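Local coordinates for protein SSD1 (Saccharomyces cerevisiae S288C, PDB 7AM1) that binds mRNA untranslated regions and represses translation as a non-enzymatic member (pseudonuclease) of the RNase II family, at residues Leu732-Phe746 / Phe749-Gly761. Sequence-based numbering, arbitrary orientation.
Sequences LLTMATVLQVYESSF and FIPEFGIEKRVHG
Thr-737 pairs with Phe-749, and Phe-746 with Val-759, in a three-stranded antiparallel meander. Its strands, 732-741, 745-750 and 755-760, make three of the five strands of a sheet in the C-terminal domain, consistent with the OB-type (S1-like) fold that ends RNase II-family proteins; strand 888-896 joins beyond 732-741.

Both are hydrogen-bonded pairs. Thr-737 N reaches Phe-749 O at 3.2 Å, almost straight (175°). Val-759 N reaches Phe-746 O at 2.8 Å; each is answered by the reverse bond. Gly-761 N extends the outer ladder to Ser-744 O. Between strands 732-741 and 745-750, Leu-739 and Gln-740 both face Asp-747, a classic beta bulge.

Among the apolar contacts, the Phe-749 ring, CG lodged between its own N and carbonyl carbon (chi1 66°), lies alongside Thr-737, with CE1 3.4 Å from CG2 of that threonine. The Leu-739 side chain crosses that of Phe-749 at about a right angle, its CB 3.8 Å from CD1 of the ring. Val-759 sets its CB over one face of Phe-746, a CH-pi contact 3.7 Å from the centroid.

For the polar groups, a water donates to Met-735 O and Glu-752 OE1. Asp-747 OD1 forms a salt bridge with Arg-758 NE, while its OD2 is hydrogen-bonded to Tyr-742 OH; the guanidinium and phenol planes are turned 73° from each other, Arg-758 NH2 lying 3.7 Å from Tyr-742 CE2.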
loop_
_atom_site.group_PDB
_atom_site.type_symbol
_atom_site.label_atom_id
_atom_site.label_comp_id
_atom_site.label_asym_id
_atom_site.label_seq_id
_atom_site.Cartn_x
_atom_site.Cartn_y
_atom_site.Cartn_z
ATOM N N LEU A 732 -4.305 23.834 6.826
ATOM C CA LEU A 732 -5.478 23.894 5.971
ATOM C C LEU A 732 -6.709 23.606 6.819
ATOM O O LEU A 732 -6.624 23.036 7.909
ATOM C CB LEU A 732 -5.400 22.890 4.817
ATOM C CG LEU A 732 -4.187 22.987 3.897
ATOM C CD1 LEU A 732 -4.232 21.859 2.883
ATOM C CD2 LEU A 732 -4.119 24.338 3.204
ATOM N N LEU A 733 -7.854 24.053 6.320
ATOM C CA LEU A 733 -9.146 23.786 6.936
ATOM C C LEU A 733 -10.021 23.148 5.870
ATOM O O LEU A 733 -10.192 23.714 4.785
ATOM C CB LEU A 733 -9.772 25.074 7.477
ATOM C CG LEU A 733 -11.113 24.974 8.203
ATOM C CD1 LEU A 733 -10.995 24.096 9.434
ATOM C CD2 LEU A 733 -11.634 26.366 8.575
ATOM N N THR A 734 -10.550 21.964 6.156
ATOM C CA THR A 734 -11.382 21.282 5.180
ATOM C C THR A 734 -12.446 20.472 5.898
ATOM O O THR A 734 -12.271 20.069 7.051
ATOM C CB THR A 734 -10.561 20.360 4.267
ATOM O OG1 THR A 734 -11.406 19.843 3.229
ATOM C CG2 THR A 734 -9.969 19.204 5.049
ATOM N N MET A 735 -13.550 20.235 5.201
ATOM C CA MET A 735 -14.566 19.333 5.716
ATOM C C MET A 735 -14.062 17.903 5.583
ATOM O O MET A 735 -13.436 17.541 4.583
ATOM C CB MET A 735 -15.883 19.516 4.962
ATOM C CG MET A 735 -16.482 20.908 5.089
ATOM S SD MET A 735 -16.767 21.383 6.806
ATOM C CE MET A 735 -17.913 20.103 7.312
ATOM N N ALA A 736 -14.293 17.107 6.620
ATOM C CA ALA A 736 -13.933 15.698 6.628
ATOM C C ALA A 736 -15.122 14.900 7.147
ATOM O O ALA A 736 -16.070 15.453 7.707
ATOM C CB ALA A 736 -12.689 15.442 7.492
ATOM N N THR A 737 -15.051 13.584 6.979
ATOM C CA THR A 737 -16.089 12.674 7.445
ATOM C C THR A 737 -15.552 11.849 8.605
ATOM O O THR A 737 -14.421 11.351 8.550
ATOM C CB THR A 737 -16.565 11.753 6.317
ATOM O OG1 THR A 737 -17.149 12.537 5.269
ATOM C CG2 THR A 737 -17.581 10.737 6.833
ATOM N N VAL A 738 -16.358 11.724 9.655
ATOM C CA VAL A 738 -16.006 10.911 10.814
ATOM C C VAL A 738 -16.219 9.445 10.466
ATOM O O VAL A 738 -17.304 9.053 10.021
ATOM C CB VAL A 738 -16.846 11.315 12.035
ATOM C CG1 VAL A 738 -16.519 10.425 13.227
ATOM C CG2 VAL A 738 -16.625 12.785 12.367
ATOM N N LEU A 739 -15.188 8.629 10.678
ATOM C CA LEU A 739 -15.238 7.208 10.352
ATOM C C LEU A 739 -15.427 6.326 11.577
ATOM O O LEU A 739 -16.175 5.343 11.515
ATOM C CB LEU A 739 -13.958 6.805 9.613
ATOM C CG LEU A 739 -13.935 5.431 8.943
ATOM C CD1 LEU A 739 -15.114 5.259 8.007
ATOM C CD2 LEU A 739 -12.626 5.245 8.184
ATOM N N GLN A 740 -14.773 6.661 12.690
ATOM C CA GLN A 740 -14.897 5.916 13.934
ATOM C C GLN A 740 -14.813 6.889 15.102
ATOM O O GLN A 740 -14.063 7.867 15.055
ATOM C CB GLN A 740 -13.800 4.848 14.072
ATOM C CG GLN A 740 -13.991 3.601 13.204
ATOM C CD GLN A 740 -15.175 2.756 13.640
ATOM O OE1 GLN A 740 -15.087 1.980 14.592
ATOM N NE2 GLN A 740 -16.292 2.912 12.950
ATOM N N VAL A 741 -15.568 6.601 16.156
ATOM C CA VAL A 741 -15.563 7.402 17.372
ATOM C C VAL A 741 -15.051 6.542 18.517
ATOM O O VAL A 741 -15.398 5.362 18.629
ATOM C CB VAL A 741 -16.966 7.961 17.688
ATOM C CG1 VAL A 741 -16.965 8.679 19.024
ATOM C CG2 VAL A 741 -17.412 8.911 16.590
ATOM N N TYR A 742 -14.213 7.138 19.359
ATOM C CA TYR A 742 -13.651 6.465 20.517
ATOM C C TYR A 742 -13.899 7.323 21.753
ATOM O O TYR A 742 -14.480 8.409 21.679
ATOM C CB TYR A 742 -12.154 6.192 20.327
ATOM C CG TYR A 742 -11.807 5.553 18.999
ATOM C CD1 TYR A 742 -12.068 4.211 18.759
ATOM C CD2 TYR A 742 -11.221 6.296 17.982
ATOM C CE1 TYR A 742 -11.749 3.622 17.541
ATOM C CE2 TYR A 742 -10.899 5.722 16.766
ATOM C CZ TYR A 742 -11.163 4.383 16.549
ATOM O OH TYR A 742 -10.844 3.813 15.335
ATOM N N GLU A 743 -13.439 6.822 22.901
ATOM C CA GLU A 743 -13.708 7.480 24.174
ATOM C C GLU A 743 -13.046 8.853 24.276
ATOM O O GLU A 743 -13.598 9.758 24.913
ATOM C CB GLU A 743 -13.250 6.571 25.319
ATOM C CG GLU A 743 -11.788 6.166 25.249
ATOM C CD GLU A 743 -11.320 5.482 26.516
ATOM O OE1 GLU A 743 -12.175 5.178 27.378
ATOM O OE2 GLU A 743 -10.097 5.253 26.647
ATOM N N SER A 744 -11.869 9.036 23.672
ATOM C CA SER A 744 -11.172 10.313 23.794
ATOM C C SER A 744 -10.536 10.731 22.472
ATOM O O SER A 744 -9.601 11.541 22.468
ATOM C CB SER A 744 -10.135 10.225 24.930
ATOM O OG SER A 744 -9.390 11.422 25.078
ATOM N N SER A 745 -11.042 10.228 21.351
ATOM C CA SER A 745 -10.493 10.525 20.035
ATOM C C SER A 745 -11.499 10.037 19.005
ATOM O O SER A 745 -12.491 9.386 19.340
ATOM C CB SER A 745 -9.130 9.862 19.825
ATOM O OG SER A 745 -9.223 8.450 19.933
ATOM N N PHE A 746 -11.241 10.376 17.748
ATOM C CA PHE A 746 -12.062 9.863 16.663
ATOM C C PHE A 746 -11.271 9.965 15.370
ATOM O O PHE A 746 -10.398 10.824 15.226
ATOM C CB PHE A 746 -13.403 10.605 16.550
ATOM C CG PHE A 746 -13.282 12.100 16.349
ATOM C CD1 PHE A 746 -13.093 12.951 17.430
ATOM C CD2 PHE A 746 -13.392 12.654 15.082
ATOM C CE1 PHE A 746 -13.001 14.326 17.251
ATOM C CE2 PHE A 746 -13.298 14.032 14.893
ATOM C CZ PHE A 746 -13.101 14.868 15.985
ATOM N N PHE A 749 -11.634 10.797 7.746
ATOM C CA PHE A 749 -10.973 10.594 6.468
ATOM C C PHE A 749 -11.379 11.718 5.531
ATOM O O PHE A 749 -12.441 12.334 5.676
ATOM C CB PHE A 749 -11.272 9.208 5.866
ATOM C CG PHE A 749 -12.695 9.002 5.469
ATOM C CD1 PHE A 749 -13.674 8.811 6.426
ATOM C CD2 PHE A 749 -13.049 8.964 4.133
ATOM C CE1 PHE A 749 -14.989 8.609 6.063
ATOM C CE2 PHE A 749 -14.360 8.765 3.758
ATOM C CZ PHE A 749 -15.336 8.585 4.726
ATOM N N ILE A 750 -10.486 12.006 4.597
ATOM C CA ILE A 750 -10.632 13.139 3.693
ATOM C C ILE A 750 -10.457 12.566 2.293
ATOM O O ILE A 750 -9.317 12.399 1.836
ATOM C CB ILE A 750 -9.604 14.232 4.021
ATOM C CG1 ILE A 750 -9.580 14.489 5.536
ATOM C CG2 ILE A 750 -9.941 15.517 3.275
ATOM C CD1 ILE A 750 -8.453 15.392 6.007
ATOM N N PRO A 751 -11.540 12.210 1.594
ATOM C CA PRO A 751 -11.374 11.543 0.292
ATOM C C PRO A 751 -10.598 12.370 -0.713
ATOM O O PRO A 751 -9.955 11.801 -1.605
ATOM C CB PRO A 751 -12.819 11.299 -0.168
ATOM C CG PRO A 751 -13.627 11.302 1.082
ATOM C CD PRO A 751 -12.955 12.284 2.002
ATOM N N GLU A 752 -10.640 13.699 -0.597
ATOM C CA GLU A 752 -9.931 14.549 -1.542
ATOM C C GLU A 752 -8.423 14.410 -1.420
ATOM O O GLU A 752 -7.703 14.725 -2.373
ATOM C CB GLU A 752 -10.334 16.009 -1.344
ATOM C CG GLU A 752 -11.772 16.307 -1.737
ATOM C CD GLU A 752 -12.777 15.896 -0.676
ATOM O OE1 GLU A 752 -12.359 15.535 0.446
ATOM O OE2 GLU A 752 -13.988 15.934 -0.975
ATOM N N PHE A 753 -7.933 13.961 -0.266
ATOM C CA PHE A 753 -6.513 13.735 -0.057
ATOM C C PHE A 753 -6.154 12.258 0.024
ATOM O O PHE A 753 -4.968 11.919 -0.073
ATOM C CB PHE A 753 -6.054 14.436 1.231
ATOM C CG PHE A 753 -6.047 15.938 1.137
ATOM C CD1 PHE A 753 -7.234 16.650 1.118
ATOM C CD2 PHE A 753 -4.855 16.636 1.055
ATOM C CE1 PHE A 753 -7.230 18.031 1.035
ATOM C CE2 PHE A 753 -4.847 18.021 0.967
ATOM C CZ PHE A 753 -6.033 18.714 0.956
ATOM N N GLY A 754 -7.135 11.376 0.191
ATOM C CA GLY A 754 -6.850 9.965 0.390
ATOM C C GLY A 754 -6.102 9.677 1.671
ATOM O O GLY A 754 -5.168 8.864 1.674
ATOM N N ILE A 755 -6.486 10.331 2.770
ATOM C CA ILE A 755 -5.859 10.099 4.061
ATOM C C ILE A 755 -6.927 9.864 5.119
ATOM O O ILE A 755 -8.080 10.284 4.992
ATOM C CB ILE A 755 -4.930 11.260 4.494
ATOM C CG1 ILE A 755 -5.716 12.571 4.618
ATOM C CG2 ILE A 755 -3.760 11.382 3.526
ATOM C CD1 ILE A 755 -4.878 13.748 5.115
ATOM N N GLU A 756 -6.511 9.166 6.167
ATOM C CA GLU A 756 -7.328 8.872 7.334
ATOM C C GLU A 756 -6.462 9.166 8.549
ATOM O O GLU A 756 -5.341 8.657 8.642
ATOM C CB GLU A 756 -7.793 7.412 7.330
ATOM C CG GLU A 756 -8.568 6.995 8.572
ATOM C CD GLU A 756 -8.576 5.491 8.796
ATOM O OE1 GLU A 756 -7.685 4.787 8.271
ATOM O OE2 GLU A 756 -9.490 5.012 9.500
ATOM N N LYS A 757 -6.958 10.006 9.454
ATOM C CA LYS A 757 -6.174 10.456 10.595
ATOM C C LYS A 757 -7.073 10.562 11.819
ATOM O O LYS A 757 -8.301 10.501 11.724
ATOM C CB LYS A 757 -5.492 11.799 10.307
ATOM C CG LYS A 757 -4.425 11.723 9.229
ATOM C CD LYS A 757 -3.140 11.117 9.762
ATOM C CE LYS A 757 -2.320 10.459 8.658
ATOM N NZ LYS A 757 -2.611 8.998 8.552
ATOM N N ARG A 758 -6.445 10.742 12.978
ATOM C CA ARG A 758 -7.132 10.671 14.259
ATOM C C ARG A 758 -7.046 11.998 15.000
ATOM O O ARG A 758 -5.950 12.528 15.215
ATOM C CB ARG A 758 -6.534 9.552 15.116
ATOM C CG ARG A 758 -7.119 9.444 16.514
ATOM C CD ARG A 758 -6.766 8.107 17.141
ATOM N NE ARG A 758 -7.329 7.010 16.356
ATOM C CZ ARG A 758 -6.910 5.752 16.402
ATOM N NH1 ARG A 758 -5.909 5.404 17.201
ATOM N NH2 ARG A 758 -7.499 4.838 15.645
ATOM N N VAL A 759 -8.204 12.516 15.400
ATOM C CA VAL A 759 -8.289 13.680 16.272
ATOM C C VAL A 759 -8.203 13.203 17.715
ATOM O O VAL A 759 -8.967 12.324 18.135
ATOM C CB VAL A 759 -9.591 14.460 16.028
ATOM C CG1 VAL A 759 -9.703 15.625 17.009
ATOM C CG2 VAL A 759 -9.661 14.953 14.583
ATOM N N HIS A 760 -7.263 13.765 18.469
ATOM C CA HIS A 760 -7.047 13.396 19.862
ATOM C C HIS A 760 -7.598 14.474 20.788
ATOM O O HIS A 760 -7.286 15.659 20.626
ATOM C CB HIS A 760 -5.559 13.180 20.132
ATOM C CG HIS A 760 -4.979 12.033 19.372
ATOM N ND1 HIS A 760 -5.057 10.731 19.819
ATOM C CD2 HIS A 760 -4.340 11.986 18.180
ATOM C CE1 HIS A 760 -4.476 9.934 18.942
ATOM N NE2 HIS A 760 -4.033 10.668 17.938
ATOM N N GLY A 761 -8.404 14.055 21.765
ATOM C CA GLY A 761 -8.969 15.010 22.701
ATOM C C GLY A 761 -7.907 15.773 23.469
ATOM O O GLY A 761 -8.075 16.960 23.764
HETATM O O HOH W 1 -13.690 15.535 2.678
#